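Long-range contacts in protein kinase A regulatory subunit, putative (Trypanosoma cruzi, PDB 6HYQ), which probably regulates protein kinase A through its two cyclic nucleotide-binding domains, and here binds the nucleoside guanosine: residues N43-F48 and G106-E111; G76-N81 and D117-A122; L112-D117 and D139-L144. One frame throughout, in Å; residues are numbered along the deposited sequence.

How the interactions relate
One pocket ties the three contacts together: each includes a segment that touches guanosine, and these segments, 106-111, 112-117 and 117-122, follow one another along the chain. Interaction 1 joins the helix-connecting turn 43-48 to the pocket wall, while interaction 3 packs the pocket helix on helix 138-144; their centres lie about 11 Å apart and they meet where L45 CD2 comes 3.6 Å from Y141 OH. Interactions 2 and 3 share D117, have centres about 12 Å apart, and are joined by a probable hydrogen bond from V121 N to E113 OE2 (3.0 Å). Interactions 1 and 2, about 17 Å apart between centres, do not touch directly but meet the same nucleoside.

Interaction 1: N43-F48 and G106-E111; sequences NVLFSF and GTAVGE. With GMP (guanosine), chain E.
The amide of N43 reaches across to the backbone of G106 and, two residues further on, L45 packs against A108 and E111; this pairing of one polar and one apolar grip carries most of the contact. N43 holds CG anti to its own backbone N (chi1 -175°), which lays the amide between the turn and G106, with ND2 facing G106 and OD1 staying over the turn. There ND2 donates to G106 O over 3.1 Å and also packs on A108 CB. The bond is almost straight at 174°, the acceptor lies in the amide plane, and the donor arrives in the carbonyl plane on a lone pair. The other end of the same amide is also used: OD1 accepts from L45 N at 2.8 Å, closing an Asx turn. With both ends held, the amide has little freedom to rotate or flip.

That turn sets up L45, whose CD1 methyl rests 3.5 Å from E111 CB and 3.8 Å from A108 CB. CD2 also bears on E111 CB, so the fork of the leucine straddles the base of the glutamate, the two side chains crossing at about a right angle. E111 bends at chi2 (-72°), leaving its methylene part to the leucine while its carboxylate turns to the ligand. OE2 accepts from guanosine O2' at 2.9 Å, and OE1 is hydrogen-bonded to Y172 OH.

In the cyclic nucleotide-binding fold, a short 3-10 turn between N-terminal helices lies against the phosphate-binding cassette, and residues 44-45 form such a turn here. The chemistry implies a division of labour: the amide fixes the turn by direction to the loop leading into strand 108-109, leucine fits it by shape, and E111 links this apolar seat to the ribose.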
loop_
_atom_site.group_PDB
_atom_site.type_symbol
_atom_site.label_atom_id
_atom_site.label_comp_id
_atom_site.label_asym_id
_atom_site.label_seq_id
_atom_site.Cartn_x
_atom_site.Cartn_y
_atom_site.Cartn_z
ATOM N N ASN A 43 3.968 2.522 5.425
ATOM C CA ASN A 43 3.393 1.280 5.957
ATOM C C ASN A 43 1.883 1.439 6.202
ATOM O O ASN A 43 1.430 2.371 6.879
ATOM C CB ASN A 43 4.071 0.841 7.244
ATOM C CG ASN A 43 3.537 -0.483 7.678
ATOM O OD1 ASN A 43 2.387 -0.565 8.117
ATOM N ND2 ASN A 43 4.376 -1.538 7.581
ATOM N N VAL A 44 1.108 0.501 5.628
ATOM C CA VAL A 44 -0.353 0.609 5.542
ATOM C C VAL A 44 -1.025 0.554 6.907
ATOM O O VAL A 44 -2.157 1.021 7.060
ATOM C CB VAL A 44 -0.956 -0.545 4.709
ATOM C CG1 VAL A 44 -0.345 -0.655 3.323
ATOM C CG2 VAL A 44 -0.854 -1.985 5.501
ATOM N N LEU A 45 -0.338 0.080 7.940
ATOM C CA LEU A 45 -0.954 0.132 9.247
ATOM C C LEU A 45 -1.325 1.557 9.657
ATOM O O LEU A 45 -2.253 1.735 10.454
ATOM C CB LEU A 45 -0.029 -0.519 10.302
ATOM C CG LEU A 45 0.084 -2.048 10.173
ATOM C CD1 LEU A 45 1.191 -2.693 11.002
ATOM C CD2 LEU A 45 -1.253 -2.671 10.536
ATOM N N PHE A 46 -0.662 2.575 9.091
ATOM C CA PHE A 46 -0.822 3.951 9.557
ATOM C C PHE A 46 -1.413 4.845 8.483
ATOM O O PHE A 46 -1.341 6.092 8.573
ATOM C CB PHE A 46 0.495 4.520 10.051
ATOM C CG PHE A 46 1.290 3.565 10.937
ATOM C CD1 PHE A 46 2.093 2.591 10.365
ATOM C CD2 PHE A 46 1.207 3.666 12.322
ATOM C CE1 PHE A 46 2.818 1.751 11.123
ATOM C CE2 PHE A 46 1.895 2.812 13.137
ATOM C CZ PHE A 46 2.744 1.840 12.534
ATOM N N SER A 47 -2.087 4.227 7.504
ATOM C CA SER A 47 -2.457 4.976 6.309
ATOM C C SER A 47 -3.370 6.143 6.646
ATOM O O SER A 47 -3.372 7.160 5.926
ATOM C CB SER A 47 -3.101 4.087 5.268
ATOM O OG SER A 47 -2.172 3.188 4.789
ATOM N N PHE A 48 -4.256 5.980 7.597
ATOM C CA PHE A 48 -5.298 6.957 7.745
ATOM C C PHE A 48 -5.225 7.755 9.057
ATOM O O PHE A 48 -6.231 8.186 9.619
ATOM C CB PHE A 48 -6.649 6.276 7.559
ATOM C CG PHE A 48 -6.782 5.611 6.240
ATOM C CD1 PHE A 48 -6.860 6.407 5.074
ATOM C CD2 PHE A 48 -6.884 4.166 6.136
ATOM C CE1 PHE A 48 -6.990 5.835 3.803
ATOM C CE2 PHE A 48 -7.001 3.597 4.851
ATOM C CZ PHE A 48 -7.065 4.447 3.681
ATOM N N GLY A 106 10.746 -1.519 5.778
ATOM C CA GLY A 106 9.498 -0.809 5.715
ATOM C C GLY A 106 8.282 -1.566 6.199
ATOM O O GLY A 106 7.259 -0.922 6.492
ATOM N N THR A 107 8.375 -2.895 6.290
ATOM C CA THR A 107 7.312 -3.811 6.673
ATOM C C THR A 107 7.331 -4.022 8.171
ATOM O O THR A 107 8.274 -3.599 8.866
ATOM C CB THR A 107 7.433 -5.152 5.924
ATOM O OG1 THR A 107 8.660 -5.796 6.264
ATOM C CG2 THR A 107 7.387 -4.952 4.421
ATOM N N ALA A 108 6.296 -4.756 8.665
ATOM C CA ALA A 108 5.952 -4.853 10.076
ATOM C C ALA A 108 5.679 -6.304 10.430
ATOM O O ALA A 108 5.142 -7.066 9.631
ATOM C CB ALA A 108 4.721 -4.007 10.438
ATOM N N VAL A 109 6.073 -6.688 11.630
ATOM C CA VAL A 109 5.699 -7.987 12.180
ATOM C C VAL A 109 5.007 -7.704 13.511
ATOM O O VAL A 109 5.275 -6.669 14.140
ATOM C CB VAL A 109 6.920 -8.950 12.320
ATOM C CG1 VAL A 109 7.490 -9.319 10.984
ATOM C CG2 VAL A 109 8.010 -8.329 13.156
ATOM N N GLY A 110 4.003 -8.514 13.852
ATOM C CA GLY A 110 3.276 -8.340 15.096
ATOM C C GLY A 110 1.902 -7.755 14.945
ATOM O O GLY A 110 1.141 -7.679 15.930
ATOM N N GLU A 111 1.549 -7.276 13.767
ATOM C CA GLU A 111 0.279 -6.562 13.685
ATOM C C GLU A 111 -0.900 -7.533 13.807
ATOM O O GLU A 111 -2.023 -7.130 14.119
ATOM C CB GLU A 111 0.227 -5.760 12.388
ATOM C CG GLU A 111 -0.234 -6.591 11.194
ATOM C CD GLU A 111 0.817 -7.582 10.731
ATOM O OE1 GLU A 111 0.609 -8.305 9.756
ATOM O OE2 GLU A 111 1.929 -7.559 11.292
HETATM O "O5'" GMP E . 2.932 -14.104 13.373
HETATM C "C5'" GMP E . 3.903 -13.091 13.599
HETATM C "C4'" GMP E . 3.979 -12.089 12.464
HETATM O "O4'" GMP E . 4.355 -12.768 11.237
HETATM C "C3'" GMP E . 2.698 -11.318 12.105
HETATM O "O3'" GMP E . 2.481 -10.199 12.935
HETATM C "C2'" GMP E . 2.900 -10.940 10.647
HETATM O "O2'" GMP E . 3.642 -9.702 10.496
HETATM C "C1'" GMP E . 3.712 -12.138 10.127
HETATM N N9 GMP E . 2.839 -13.157 9.559
HETATM C C8 GMP E . 2.154 -14.068 10.294
HETATM N N7 GMP E . 1.491 -14.864 9.450
HETATM C C5 GMP E . 1.792 -14.414 8.231
HETATM C C6 GMP E . 1.379 -14.875 6.851
HETATM O O6 GMP E . 0.618 -15.804 6.727
HETATM N N1 GMP E . 1.919 -14.174 5.720
HETATM C C2 GMP E . 2.787 -13.050 5.830
HETATM N N2 GMP E . 3.205 -12.438 4.577
HETATM N N3 GMP E . 3.202 -12.632 7.116
HETATM C C4 GMP E . 2.641 -13.351 8.299
#

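Interaction 2: G76-N81 and D117-A122; sequences GQTTCN and DTPVVA. With GMP (guanosine), chain E.
Two backbone hydrogen bonds tie V120 to the loop containing G76 and Q77. G76 N donates to V120 O over 2.9 Å, nearly straight at 170° although the donor sits above the carbonyl plane. In return V120 N gives its hydrogen to Q77 O at 3.0 Å, this time within the plane of the carbonyl. Both polar backbone groups of V120 are thereby engaged by one neighbouring loop.

Segment 117-122 continues from the short pocket helix as the second half of the phosphate-binding cassette of cyclic nucleotide-binding domains, and the loop between strands 71-73 and 82-86 packs on it through these bonds. The cassette's direct polar link here to the ligand is a weak hydrogen bond, A122 N to guanosine O5'; V121 N bonds to E113, which also holds the nucleoside.

Apolar contacts accompany the backbone pair. V120 sets CG2 beside its backbone N, and from there this methyl meets Q77 CB at 3.8 Å and C80 CB at 4.0 Å; M73 of strand 71-73 touches the same valine. At the more exposed end, T78 and P119 lie side by side, pointing the same way, with T78 CG2 4.0 Å from P119 CG.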
loop_
_atom_site.group_PDB
_atom_site.type_symbol
_atom_site.label_atom_id
_atom_site.label_comp_id
_atom_site.label_asym_id
_atom_site.label_seq_id
_atom_site.Cartn_x
_atom_site.Cartn_y
_atom_site.Cartn_z
ATOM N N GLY A 76 3.541 -19.294 19.014
ATOM C CA GLY A 76 3.008 -19.671 20.286
ATOM C C GLY A 76 3.274 -18.687 21.387
ATOM O O GLY A 76 2.607 -18.739 22.423
ATOM N N GLN A 77 4.229 -17.795 21.193
ATOM C CA GLN A 77 4.534 -16.825 22.228
ATOM C C GLN A 77 3.292 -16.019 22.581
ATOM O O GLN A 77 2.502 -15.638 21.712
ATOM C CB GLN A 77 5.656 -15.894 21.776
ATOM C CG GLN A 77 5.900 -14.730 22.730
ATOM C CD GLN A 77 7.008 -13.821 22.283
ATOM O OE1 GLN A 77 7.440 -13.881 21.135
ATOM N NE2 GLN A 77 7.467 -12.960 23.182
ATOM N N THR A 78 3.117 -15.781 23.866
ATOM C CA THR A 78 2.098 -14.891 24.371
ATOM C C THR A 78 2.691 -13.623 24.948
ATOM O O THR A 78 1.949 -12.683 25.243
ATOM C CB THR A 78 1.296 -15.601 25.449
ATOM O OG1 THR A 78 2.220 -16.217 26.356
ATOM C CG2 THR A 78 0.374 -16.622 24.834
ATOM N N THR A 79 4.014 -13.574 25.083
ATOM C CA THR A 79 4.753 -12.557 25.808
ATOM C C THR A 79 5.202 -11.387 24.929
ATOM O O THR A 79 5.940 -10.523 25.418
ATOM C CB THR A 79 6.000 -13.213 26.429
ATOM O OG1 THR A 79 6.892 -13.622 25.382
ATOM C CG2 THR A 79 5.626 -14.474 27.213
ATOM N N CYS A 80 4.809 -11.352 23.643
ATOM C CA CYS A 80 5.229 -10.298 22.716
ATOM C C CYS A 80 4.394 -9.016 22.828
ATOM O O CYS A 80 4.788 -8.076 23.523
ATOM C CB CYS A 80 5.180 -10.845 21.283
ATOM S SG CYS A 80 5.584 -9.683 19.970
ATOM N N ASN A 81 3.222 -8.980 22.199
ATOM C CA ASN A 81 2.289 -7.847 22.302
ATOM C C ASN A 81 2.916 -6.506 21.881
ATOM O O ASN A 81 2.644 -5.450 22.460
ATOM C CB ASN A 81 1.781 -7.744 23.729
ATOM C CG ASN A 81 1.714 -9.080 24.404
ATOM O OD1 ASN A 81 1.554 -10.106 23.744
ATOM N ND2 ASN A 81 1.903 -9.093 25.720
ATOM N N ASP A 117 -5.944 -10.241 18.548
ATOM C CA ASP A 117 -5.632 -10.703 19.901
ATOM C C ASP A 117 -5.541 -12.221 19.927
ATOM O O ASP A 117 -6.500 -12.910 20.287
ATOM C CB ASP A 117 -6.657 -10.182 20.925
ATOM C CG ASP A 117 -6.243 -8.841 21.555
ATOM O OD1 ASP A 117 -5.032 -8.585 21.721
ATOM O OD2 ASP A 117 -7.136 -8.035 21.889
ATOM N N THR A 118 -4.384 -12.729 19.538
ATOM C CA THR A 118 -4.074 -14.143 19.544
ATOM C C THR A 118 -2.588 -14.261 19.814
ATOM O O THR A 118 -1.859 -13.271 19.700
ATOM C CB THR A 118 -4.450 -14.805 18.212
ATOM O OG1 THR A 118 -4.029 -16.170 18.193
ATOM C CG2 THR A 118 -3.779 -14.140 17.094
ATOM N N PRO A 119 -2.115 -15.436 20.222
ATOM C CA PRO A 119 -0.666 -15.684 20.294
ATOM C C PRO A 119 0.047 -15.582 18.953
ATOM O O PRO A 119 -0.539 -15.781 17.891
ATOM C CB PRO A 119 -0.589 -17.107 20.841
ATOM C CG PRO A 119 -1.835 -17.257 21.597
ATOM C CD PRO A 119 -2.874 -16.481 20.916
ATOM N N VAL A 120 1.324 -15.222 19.005
ATOM C CA VAL A 120 2.122 -15.189 17.792
ATOM C C VAL A 120 1.769 -16.444 16.985
ATOM O O VAL A 120 1.723 -17.547 17.531
ATOM C CB VAL A 120 3.629 -15.106 18.107
ATOM C CG1 VAL A 120 4.483 -15.023 16.826
ATOM C CG2 VAL A 120 3.936 -13.939 19.050
ATOM N N VAL A 121 1.425 -16.241 15.703
ATOM C CA VAL A 121 1.081 -17.291 14.748
ATOM C C VAL A 121 2.310 -17.830 14.026
ATOM O O VAL A 121 2.327 -18.984 13.570
ATOM C CB VAL A 121 0.077 -16.705 13.735
ATOM C CG1 VAL A 121 -0.304 -17.728 12.690
ATOM C CG2 VAL A 121 -1.160 -16.122 14.453
ATOM N N ALA A 122 3.331 -17.017 13.864
ATOM C CA ALA A 122 4.449 -17.456 13.068
ATOM C C ALA A 122 5.726 -16.914 13.678
ATOM O O ALA A 122 5.726 -15.903 14.365
ATOM C CB ALA A 122 4.255 -16.978 11.627
HETATM O "O5'" GMP E . 2.932 -14.104 13.373
HETATM C "C5'" GMP E . 3.903 -13.091 13.599
HETATM C "C4'" GMP E . 3.979 -12.089 12.464
HETATM O "O4'" GMP E . 4.355 -12.768 11.237
HETATM C "C3'" GMP E . 2.698 -11.318 12.105
HETATM O "O3'" GMP E . 2.481 -10.199 12.935
HETATM C "C2'" GMP E . 2.900 -10.940 10.647
HETATM O "O2'" GMP E . 3.642 -9.702 10.496
HETATM C "C1'" GMP E . 3.712 -12.138 10.127
HETATM N N9 GMP E . 2.839 -13.157 9.559
HETATM C C8 GMP E . 2.154 -14.068 10.294
HETATM N N7 GMP E . 1.491 -14.864 9.450
HETATM C C5 GMP E . 1.792 -14.414 8.231
HETATM C C6 GMP E . 1.379 -14.875 6.851
HETATM O O6 GMP E . 0.618 -15.804 6.727
HETATM N N1 GMP E . 1.919 -14.174 5.720
HETATM C C2 GMP E . 2.787 -13.050 5.830
HETATM N N2 GMP E . 3.205 -12.438 4.577
HETATM N N3 GMP E . 3.202 -12.632 7.116
HETATM C C4 GMP E . 2.641 -13.351 8.299
#

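Interaction 3: L112-D117 and D139-L144; sequences LELMYD and DTYRNL. With GMP (guanosine), chain E.
The helical segments carrying L114 and Y141 cross at -51°, their axes 10.6 Å apart at closest approach, with the CA atoms of L114 and R142 the nearest pair. This is the packing of the phosphate-binding cassette helix, 111-116, on the helix that follows the beta strands of a cyclic nucleotide-binding domain, here 138-144.

Y141 has the largest area buried of any residue in the contact. Its CG stands anti to the backbone N (chi1 175°), which sends the ring out from its own helix across to the other. L114 approaches the ring obliquely at CD2 and CE2, CB lying 3.8 Å from CE2 and CD1 3.9 Å from CD2, and both residues also touch L83 of strand 82-86. At the far end of the ring, near its plane, M115 CG lies 3.2 Å from Y141 OH; this is tentative, since the methionine has two conformers.

No hydrogen bond spans the two segments. In the exposed part of the contact R142 brings its guanidinium beside D117, with NE 4.1 Å from OD2. The oxygen lies well out of the guanidinium plane, so only a general attraction between opposite charges would act, and D117, itself modelled twice, also forms a long, weak ion pair with R138.

Facing the ligand, the same cassette helix presents E113, which bends at chi2 so that its carboxylate bridges two hydroxyls of guanosine. A cyclic phosphate would join those oxygens, so a grip on two separate hydroxyls is consistent with a preference for nucleosides. E113 OE1 accepts from O3' and OE2 from O5', each over 2.7 Å.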
loop_
_atom_site.group_PDB
_atom_site.type_symbol
_atom_site.label_atom_id
_atom_site.label_comp_id
_atom_site.label_asym_id
_atom_site.label_seq_id
_atom_site.Cartn_x
_atom_site.Cartn_y
_atom_site.Cartn_z
ATOM N N LEU A 112 -0.667 -8.763 13.350
ATOM C CA LEU A 112 -1.718 -9.797 13.326
ATOM C C LEU A 112 -2.162 -10.166 14.715
ATOM O O LEU A 112 -3.358 -10.254 14.965
ATOM C CB LEU A 112 -1.201 -11.039 12.594
ATOM C CG LEU A 112 -2.139 -12.152 12.110
ATOM C CD1 LEU A 112 -3.142 -11.590 11.200
ATOM C CD2 LEU A 112 -1.328 -13.170 11.360
ATOM N N GLU A 113 -1.215 -10.262 15.654
ATOM C CA GLU A 113 -1.510 -10.579 17.036
ATOM C C GLU A 113 -2.208 -9.425 17.699
ATOM O O GLU A 113 -3.107 -9.627 18.528
ATOM C CB GLU A 113 -0.190 -10.849 17.778
ATOM C CG GLU A 113 0.526 -12.166 17.346
ATOM C CD GLU A 113 1.129 -12.177 15.890
ATOM O OE1 GLU A 113 1.435 -11.104 15.283
ATOM O OE2 GLU A 113 1.293 -13.311 15.380
ATOM N N LEU A 114 -1.788 -8.191 17.348
ATOM C CA LEU A 114 -2.425 -6.996 17.890
ATOM C C LEU A 114 -3.832 -6.744 17.354
ATOM O O LEU A 114 -4.631 -6.084 18.017
ATOM C CB LEU A 114 -1.566 -5.763 17.603
ATOM C CG LEU A 114 -0.162 -5.830 18.219
ATOM C CD1 LEU A 114 0.538 -4.550 18.011
ATOM C CD2 LEU A 114 -0.201 -6.187 19.735
ATOM N N MET A 115 -4.125 -7.131 16.131
ATOM C CA MET A 115 -5.434 -6.840 15.558
ATOM C C MET A 115 -6.431 -7.938 15.917
ATOM O O MET A 115 -7.631 -7.655 16.081
ATOM C CB MET A 115 -5.350 -6.724 14.015
ATOM C CG MET A 115 -4.508 -5.562 13.432
ATOM S SD MET A 115 -4.207 -5.654 11.660
ATOM C CE MET A 115 -5.739 -4.970 11.131
ATOM N N TYR A 116 -5.959 -9.173 16.021
ATOM C CA TYR A 116 -6.866 -10.290 16.253
ATOM C C TYR A 116 -6.701 -10.917 17.657
ATOM O O TYR A 116 -7.369 -11.920 17.956
ATOM C CB TYR A 116 -6.725 -11.286 15.084
ATOM C CG TYR A 116 -7.044 -10.641 13.741
ATOM C CD1 TYR A 116 -8.360 -10.514 13.269
ATOM C CD2 TYR A 116 -6.018 -10.216 12.922
ATOM C CE1 TYR A 116 -8.635 -9.915 11.972
ATOM C CE2 TYR A 116 -6.269 -9.558 11.624
ATOM C CZ TYR A 116 -7.545 -9.409 11.188
ATOM O OH TYR A 116 -7.737 -8.839 9.932
ATOM N N ASP A 117 -5.944 -10.241 18.548
ATOM C CA ASP A 117 -5.632 -10.703 19.901
ATOM C C ASP A 117 -5.541 -12.221 19.927
ATOM O O ASP A 117 -6.500 -12.910 20.287
ATOM C CB ASP A 117 -6.657 -10.182 20.925
ATOM C CG ASP A 117 -6.243 -8.841 21.555
ATOM O OD1 ASP A 117 -5.032 -8.585 21.721
ATOM O OD2 ASP A 117 -7.136 -8.035 21.889
ATOM N N ASP A 139 -0.521 -0.806 23.840
ATOM C CA ASP A 139 -1.469 0.222 24.272
ATOM C C ASP A 139 -1.577 1.354 23.249
ATOM O O ASP A 139 -2.692 1.773 22.916
ATOM C CB ASP A 139 -1.096 0.792 25.648
ATOM C CG ASP A 139 -1.454 -0.137 26.816
ATOM O OD1 ASP A 139 -2.549 -0.726 26.814
ATOM O OD2 ASP A 139 -0.642 -0.254 27.759
ATOM N N THR A 140 -0.430 1.841 22.706
ATOM C CA THR A 140 -0.434 2.986 21.772
ATOM C C THR A 140 -1.023 2.605 20.414
ATOM O O THR A 140 -1.629 3.423 19.735
ATOM C CB THR A 140 0.997 3.485 21.597
ATOM O OG1 THR A 140 1.573 3.743 22.882
ATOM C CG2 THR A 140 1.001 4.723 20.788
ATOM N N TYR A 141 -0.797 1.384 19.973
ATOM C CA TYR A 141 -1.363 0.929 18.703
ATOM C C TYR A 141 -2.892 0.831 18.782
ATOM O O TYR A 141 -3.590 1.442 17.977
ATOM C CB TYR A 141 -0.755 -0.409 18.283
ATOM C CG TYR A 141 -1.374 -1.001 17.031
ATOM C CD1 TYR A 141 -1.078 -0.486 15.768
ATOM C CD2 TYR A 141 -2.279 -2.048 17.115
ATOM C CE1 TYR A 141 -1.647 -1.007 14.632
ATOM C CE2 TYR A 141 -2.859 -2.580 15.989
ATOM C CZ TYR A 141 -2.548 -2.065 14.754
ATOM O OH TYR A 141 -3.144 -2.626 13.651
ATOM N N ARG A 142 -3.427 0.121 19.788
ATOM C CA ARG A 142 -4.872 -0.123 19.852
ATOM C C ARG A 142 -5.649 1.155 20.116
ATOM O O ARG A 142 -6.815 1.254 19.723
ATOM C CB ARG A 142 -5.214 -1.175 20.917
ATOM C CG ARG A 142 -4.827 -2.601 20.507
ATOM C CD ARG A 142 -5.284 -3.730 21.425
ATOM N NE ARG A 142 -6.715 -3.998 21.391
ATOM C CZ ARG A 142 -7.607 -3.425 22.199
ATOM N NH1 ARG A 142 -7.236 -2.528 23.114
ATOM N NH2 ARG A 142 -8.885 -3.753 22.100
ATOM N N ASN A 143 -5.018 2.148 20.732
ATOM C CA ASN A 143 -5.672 3.398 21.102
ATOM C C ASN A 143 -5.476 4.522 20.110
ATOM O O ASN A 143 -6.284 5.445 20.111
ATOM C CB ASN A 143 -5.180 3.918 22.462
ATOM C CG ASN A 143 -6.043 3.466 23.610
ATOM O OD1 ASN A 143 -7.230 3.763 23.654
ATOM N ND2 ASN A 143 -5.451 2.769 24.558
ATOM N N LEU A 144 -4.421 4.492 19.297
ATOM C CA LEU A 144 -4.098 5.598 18.415
ATOM C C LEU A 144 -3.894 5.189 16.961
ATOM O O LEU A 144 -3.740 6.069 16.118
ATOM C CB LEU A 144 -2.828 6.309 18.916
ATOM C CG LEU A 144 -2.458 7.674 18.342
ATOM C CD1 LEU A 144 -3.490 8.717 18.672
ATOM C CD2 LEU A 144 -1.108 8.097 18.862
HETATM O "O5'" GMP E . 2.932 -14.104 13.373
HETATM C "C5'" GMP E . 3.903 -13.091 13.599
HETATM C "C4'" GMP E . 3.979 -12.089 12.464
HETATM O "O4'" GMP E . 4.355 -12.768 11.237
HETATM C "C3'" GMP E . 2.698 -11.318 12.105
HETATM O "O3'" GMP E . 2.481 -10.199 12.935
HETATM C "C2'" GMP E . 2.900 -10.940 10.647
HETATM O "O2'" GMP E . 3.642 -9.702 10.496
HETATM C "C1'" GMP E . 3.712 -12.138 10.127
HETATM N N9 GMP E . 2.839 -13.157 9.559
HETATM C C8 GMP E . 2.154 -14.068 10.294
HETATM N N7 GMP E . 1.491 -14.864 9.450
HETATM C C5 GMP E . 1.792 -14.414 8.231
HETATM C C6 GMP E . 1.379 -14.875 6.851
HETATM O O6 GMP E . 0.618 -15.804 6.727
HETATM N N1 GMP E . 1.919 -14.174 5.720
HETATM C C2 GMP E . 2.787 -13.050 5.830
HETATM N N2 GMP E . 3.205 -12.438 4.577
HETATM N N3 GMP E . 3.202 -12.632 7.116
HETATM C C4 GMP E . 2.641 -13.351 8.299
#